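Local structure of cystalysin (1C7N) at residues D223-L226 and A227-T230; R260-K263 and S264-A267. The protein belongs to the class I and II aminotransferase family and carries pyridoxal-5'-phosphate in a dimer of two like subunits. All coordinates share one frame; numbering follows the deposited sequence.

In the fold
Both contacts are local helical ones at the periphery of the subunit, each more than 20 Å from its centre. Contact 1 is one short helical turn that leads into strand 230-234 of the seven-stranded mixed sheet. Contact 2 lies on the longer helix 255-267, which follows strand 248-251 of the same sheet. Their centres are 21 Å apart and they do not touch. Each has a buried side and a solvent side: L226, A227 and T230 are buried in contact 1, F261 and S264 in contact 2. Contact 1 is capped by D223 at its N-terminal end, and at the other end L226 O takes two donors. Contact 2 has regular helix bonds and an arginine-aspartate salt bridge, and it reaches the second subunit.

Contact 1 of 2, residues D223-L226 and A227-T230; sequences DEQL and ADKT
A single capped turn of helix leads through K229 into strand 230-234, and L226 and T230 meet where it ends. T230 OG1 donates to L226 O at 2.7 Å. K229 N donates to L226 O at 2.9 Å. The two donors come from opposite faces of the L226 carbonyl plane, with OG1 58° out of it. This carbonyl is thus gripped twice. The T230 hydroxyl gets there because OG1 is anti to the carbonyl carbon (chi1 -61°). The L226 and T230 side chains cross obliquely, with L226 CG 3.7 Å from T230 OG1. L226 also packs on helix 183-195, and both residues touch L200 of the neighbouring strand 199-203.

The other end of the turn has an N-cap, D223. D223 OD1 accepts from L226 N at 2.9 Å, on the anti side of the carboxylate, and more weakly from Q225 N. D223 O takes A227 N at 3.0 Å, which closes the first turn. The bonds of D228 N to E224 O and Q225 O are both weak. The E224 and D228 carboxylates are 5.0 Å apart, E224 OE1 to D228 OD2. K253 NZ makes salt bridges with both and probably offsets their repulsion. The K229 chain is extended beyond CG, and NZ hydrogen-bonds V193 O and L198 O.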
loop_
_atom_site.group_PDB
_atom_site.type_symbol
_atom_site.label_atom_id
_atom_site.label_comp_id
_atom_site.label_asym_id
_atom_site.label_seq_id
_atom_site.Cartn_x
_atom_site.Cartn_y
_atom_site.Cartn_z
ATOM N N ASP A 223 -10.849 28.018 -9.866
ATOM C CA ASP A 223 -11.786 28.661 -8.946
ATOM C C ASP A 223 -11.560 28.148 -7.528
ATOM O O ASP A 223 -11.552 26.942 -7.296
ATOM C CB ASP A 223 -13.224 28.371 -9.394
ATOM C CG ASP A 223 -14.257 29.139 -8.591
ATOM O OD1 ASP A 223 -14.493 28.787 -7.416
ATOM O OD2 ASP A 223 -14.837 30.100 -9.141
ATOM N N GLU A 224 -11.376 29.066 -6.583
ATOM C CA GLU A 224 -11.129 28.687 -5.197
ATOM C C GLU A 224 -12.339 28.073 -4.505
ATOM O O GLU A 224 -12.188 27.199 -3.650
ATOM C CB GLU A 224 -10.630 29.894 -4.398
ATOM C CG GLU A 224 -9.173 30.258 -4.659
ATOM C CD GLU A 224 -8.223 29.096 -4.399
ATOM O OE1 GLU A 224 -8.582 28.193 -3.611
ATOM O OE2 GLU A 224 -7.112 29.088 -4.970
ATOM N N GLN A 225 -13.537 28.525 -4.865
ATOM C CA GLN A 225 -14.742 27.972 -4.260
ATOM C C GLN A 225 -14.957 26.552 -4.764
ATOM O O GLN A 225 -15.474 25.700 -4.041
ATOM C CB GLN A 225 -15.968 28.837 -4.571
ATOM C CG GLN A 225 -16.051 30.108 -3.736
ATOM C CD GLN A 225 -15.014 31.138 -4.132
ATOM O OE1 GLN A 225 -15.075 31.708 -5.225
ATOM N NE2 GLN A 225 -14.046 31.380 -3.247
ATOM N N LEU A 226 -14.567 26.299 -6.010
ATOM C CA LEU A 226 -14.690 24.956 -6.567
ATOM C C LEU A 226 -13.682 24.094 -5.810
ATOM O O LEU A 226 -14.003 22.991 -5.365
ATOM C CB LEU A 226 -14.366 24.951 -8.065
ATOM C CG LEU A 226 -14.358 23.579 -8.752
ATOM C CD1 LEU A 226 -15.761 22.968 -8.729
ATOM C CD2 LEU A 226 -13.865 23.727 -10.179
ATOM N N ALA A 227 -12.470 24.620 -5.648
ATOM C CA ALA A 227 -11.405 23.915 -4.934
ATOM C C ALA A 227 -11.827 23.574 -3.506
ATOM O O ALA A 227 -11.346 22.601 -2.927
ATOM C CB ALA A 227 -10.132 24.766 -4.909
ATOM N N ASP A 228 -12.718 24.387 -2.945
ATOM C CA ASP A 228 -13.215 24.178 -1.586
ATOM C C ASP A 228 -13.971 22.857 -1.434
ATOM O O ASP A 228 -14.091 22.330 -0.331
ATOM C CB ASP A 228 -14.132 25.335 -1.172
ATOM C CG ASP A 228 -13.363 26.588 -0.784
ATOM O OD1 ASP A 228 -13.999 27.662 -0.692
ATOM O OD2 ASP A 228 -12.136 26.503 -0.560
ATOM N N LYS A 229 -14.493 22.324 -2.535
ATOM C CA LYS A 229 -15.206 21.056 -2.463
ATOM C C LYS A 229 -14.724 20.047 -3.504
ATOM O O LYS A 229 -15.490 19.215 -3.986
ATOM C CB LYS A 229 -16.717 21.274 -2.596
ATOM C CG LYS A 229 -17.195 21.847 -3.919
ATOM C CD LYS A 229 -18.717 21.856 -3.934
ATOM C CE LYS A 229 -19.284 22.297 -5.270
ATOM N NZ LYS A 229 -20.771 22.108 -5.294
ATOM N N THR A 230 -13.440 20.122 -3.832
ATOM C CA THR A 230 -12.840 19.218 -4.809
ATOM C C THR A 230 -11.752 18.334 -4.199
ATOM O O THR A 230 -11.024 18.750 -3.296
ATOM C CB THR A 230 -12.191 20.002 -5.983
ATOM O OG1 THR A 230 -13.189 20.771 -6.665
ATOM C CG2 THR A 230 -11.522 19.038 -6.975
#

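Contact 2 of 2, residues R260-K263 and S264-A267. Unlike the reference sequence in segment 264-267: A267 (reference Ile).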
loop_
_atom_site.group_PDB
_atom_site.type_symbol
_atom_site.label_atom_id
_atom_site.label_comp_id
_atom_site.label_asym_id
_atom_site.label_seq_id
_atom_site.Cartn_x
_atom_site.Cartn_y
_atom_site.Cartn_z
ATOM N N ARG A 260 -11.683 14.022 6.675
ATOM C CA ARG A 260 -12.646 12.930 6.548
ATOM C C ARG A 260 -12.075 11.847 5.634
ATOM O O ARG A 260 -12.268 10.650 5.862
ATOM C CB ARG A 260 -13.979 13.423 5.969
ATOM C CG ARG A 260 -14.844 14.223 6.941
ATOM C CD ARG A 260 -16.287 13.726 6.923
ATOM N NE ARG A 260 -16.970 13.965 5.656
ATOM C CZ ARG A 260 -18.062 13.314 5.267
ATOM N NH1 ARG A 260 -18.591 12.382 6.045
ATOM N NH2 ARG A 260 -18.633 13.592 4.106
ATOM N N PHE A 261 -11.383 12.282 4.585
ATOM C CA PHE A 261 -10.765 11.366 3.631
ATOM C C PHE A 261 -9.675 10.579 4.357
ATOM O O PHE A 261 -9.526 9.371 4.172
ATOM C CB PHE A 261 -10.141 12.165 2.482
ATOM C CG PHE A 261 -9.491 11.313 1.431
ATOM C CD1 PHE A 261 -10.235 10.790 0.379
ATOM C CD2 PHE A 261 -8.129 11.035 1.493
ATOM C CE1 PHE A 261 -9.629 10.002 -0.599
ATOM C CE2 PHE A 261 -7.515 10.247 0.523
ATOM C CZ PHE A 261 -8.266 9.730 -0.527
ATOM N N THR A 262 -8.919 11.284 5.191
ATOM C CA THR A 262 -7.832 10.683 5.954
ATOM C C THR A 262 -8.319 9.671 6.989
ATOM O O THR A 262 -7.723 8.603 7.154
ATOM C CB THR A 262 -7.022 11.772 6.663
ATOM O OG1 THR A 262 -6.465 12.653 5.682
ATOM C CG2 THR A 262 -5.908 11.160 7.491
ATOM N N LYS A 263 -9.393 10.011 7.697
ATOM C CA LYS A 263 -9.948 9.110 8.705
ATOM C C LYS A 263 -10.385 7.827 8.010
ATOM O O LYS A 263 -10.067 6.724 8.459
ATOM C CB LYS A 263 -11.162 9.746 9.396
ATOM C CG LYS A 263 -12.302 10.079 8.440
ATOM C CD LYS A 263 -13.568 10.581 9.130
ATOM C CE LYS A 263 -14.393 9.433 9.697
ATOM N NZ LYS A 263 -15.744 9.890 10.149
ATOM N N SER A 264 -11.114 7.979 6.910
ATOM C CA SER A 264 -11.600 6.829 6.162
ATOM C C SER A 264 -10.445 5.972 5.658
ATOM O O SER A 264 -10.481 4.748 5.762
ATOM C CB SER A 264 -12.457 7.281 4.982
ATOM O OG SER A 264 -12.970 6.155 4.297
ATOM N N ARG A 265 -9.421 6.615 5.108
ATOM C CA ARG A 265 -8.262 5.883 4.622
ATOM C C ARG A 265 -7.612 5.110 5.771
ATOM O O ARG A 265 -7.190 3.965 5.601
ATOM C CB ARG A 265 -7.240 6.842 4.001
ATOM C CG ARG A 265 -5.853 6.240 3.855
ATOM C CD ARG A 265 -4.936 6.751 4.955
ATOM N NE ARG A 265 -4.035 7.757 4.424
ATOM C CZ ARG A 265 -3.225 8.520 5.149
ATOM N NH1 ARG A 265 -3.191 8.417 6.472
ATOM N NH2 ARG A 265 -2.431 9.382 4.540
ATOM N N ASP A 266 -7.554 5.729 6.944
ATOM C CA ASP A 266 -6.934 5.087 8.099
ATOM C C ASP A 266 -7.704 3.881 8.634
ATOM O O ASP A 266 -7.167 3.110 9.432
ATOM C CB ASP A 266 -6.704 6.109 9.218
ATOM C CG ASP A 266 -5.688 7.173 8.833
ATOM O OD1 ASP A 266 -4.736 6.849 8.090
ATOM O OD2 ASP A 266 -5.830 8.330 9.278
ATOM N N ALA A 267 -8.952 3.719 8.205
ATOM C CA ALA A 267 -9.763 2.583 8.631
ATOM C C ALA A 267 -9.674 1.496 7.563
ATOM O O ALA A 267 -9.984 0.334 7.819
ATOM C CB ALA A 267 -11.215 3.007 8.830
#
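This is an i to i+3 and i+4 contact within helix 255-267, on the side of the aminotransferase-family fold where the mixed sheet ends in strand 92-95. T262, R265 and D266 carry it. Backbone bonds set the spacing: R265 N to F261 O at 2.9 Å, and D266 N to T262 O, also 2.9 Å. The T262 and D266 side chains lie side by side and point the same way. T262 CG2 touches D266 OD2 at 3.3 Å. T262 OG1 turns back along the helix to R258 O, which leaves the methyl for this contact. T262 CG2 also sits over one face of the R265 guanidinium, 4.0 Å from R265 NH1.

F261 and S264 are buried against the body of the subunit. The F261 ring packs on A101 of helix 98-109 and on I93 and T95 of strand 92-95. S264 OG hydrogen-bonds N104 OD1, and N104 ND2 hydrogen-bonds F261 O, so one asparagine ties both residues to helix 98-109. R265 NH2 hydrogen-bonds N94 O. A267 O accepts from R107 NH1 of the second subunit.

R265 bends at chi2 (-102°) and chi3, which swings its guanidinium round to the next residue in the chain. There R265 NH1 meets D266 OD1 at 2.7 Å in a salt bridge, on the syn side of the carboxylate; OD1 lies at the edge of the guanidinium, 2° out of its plane.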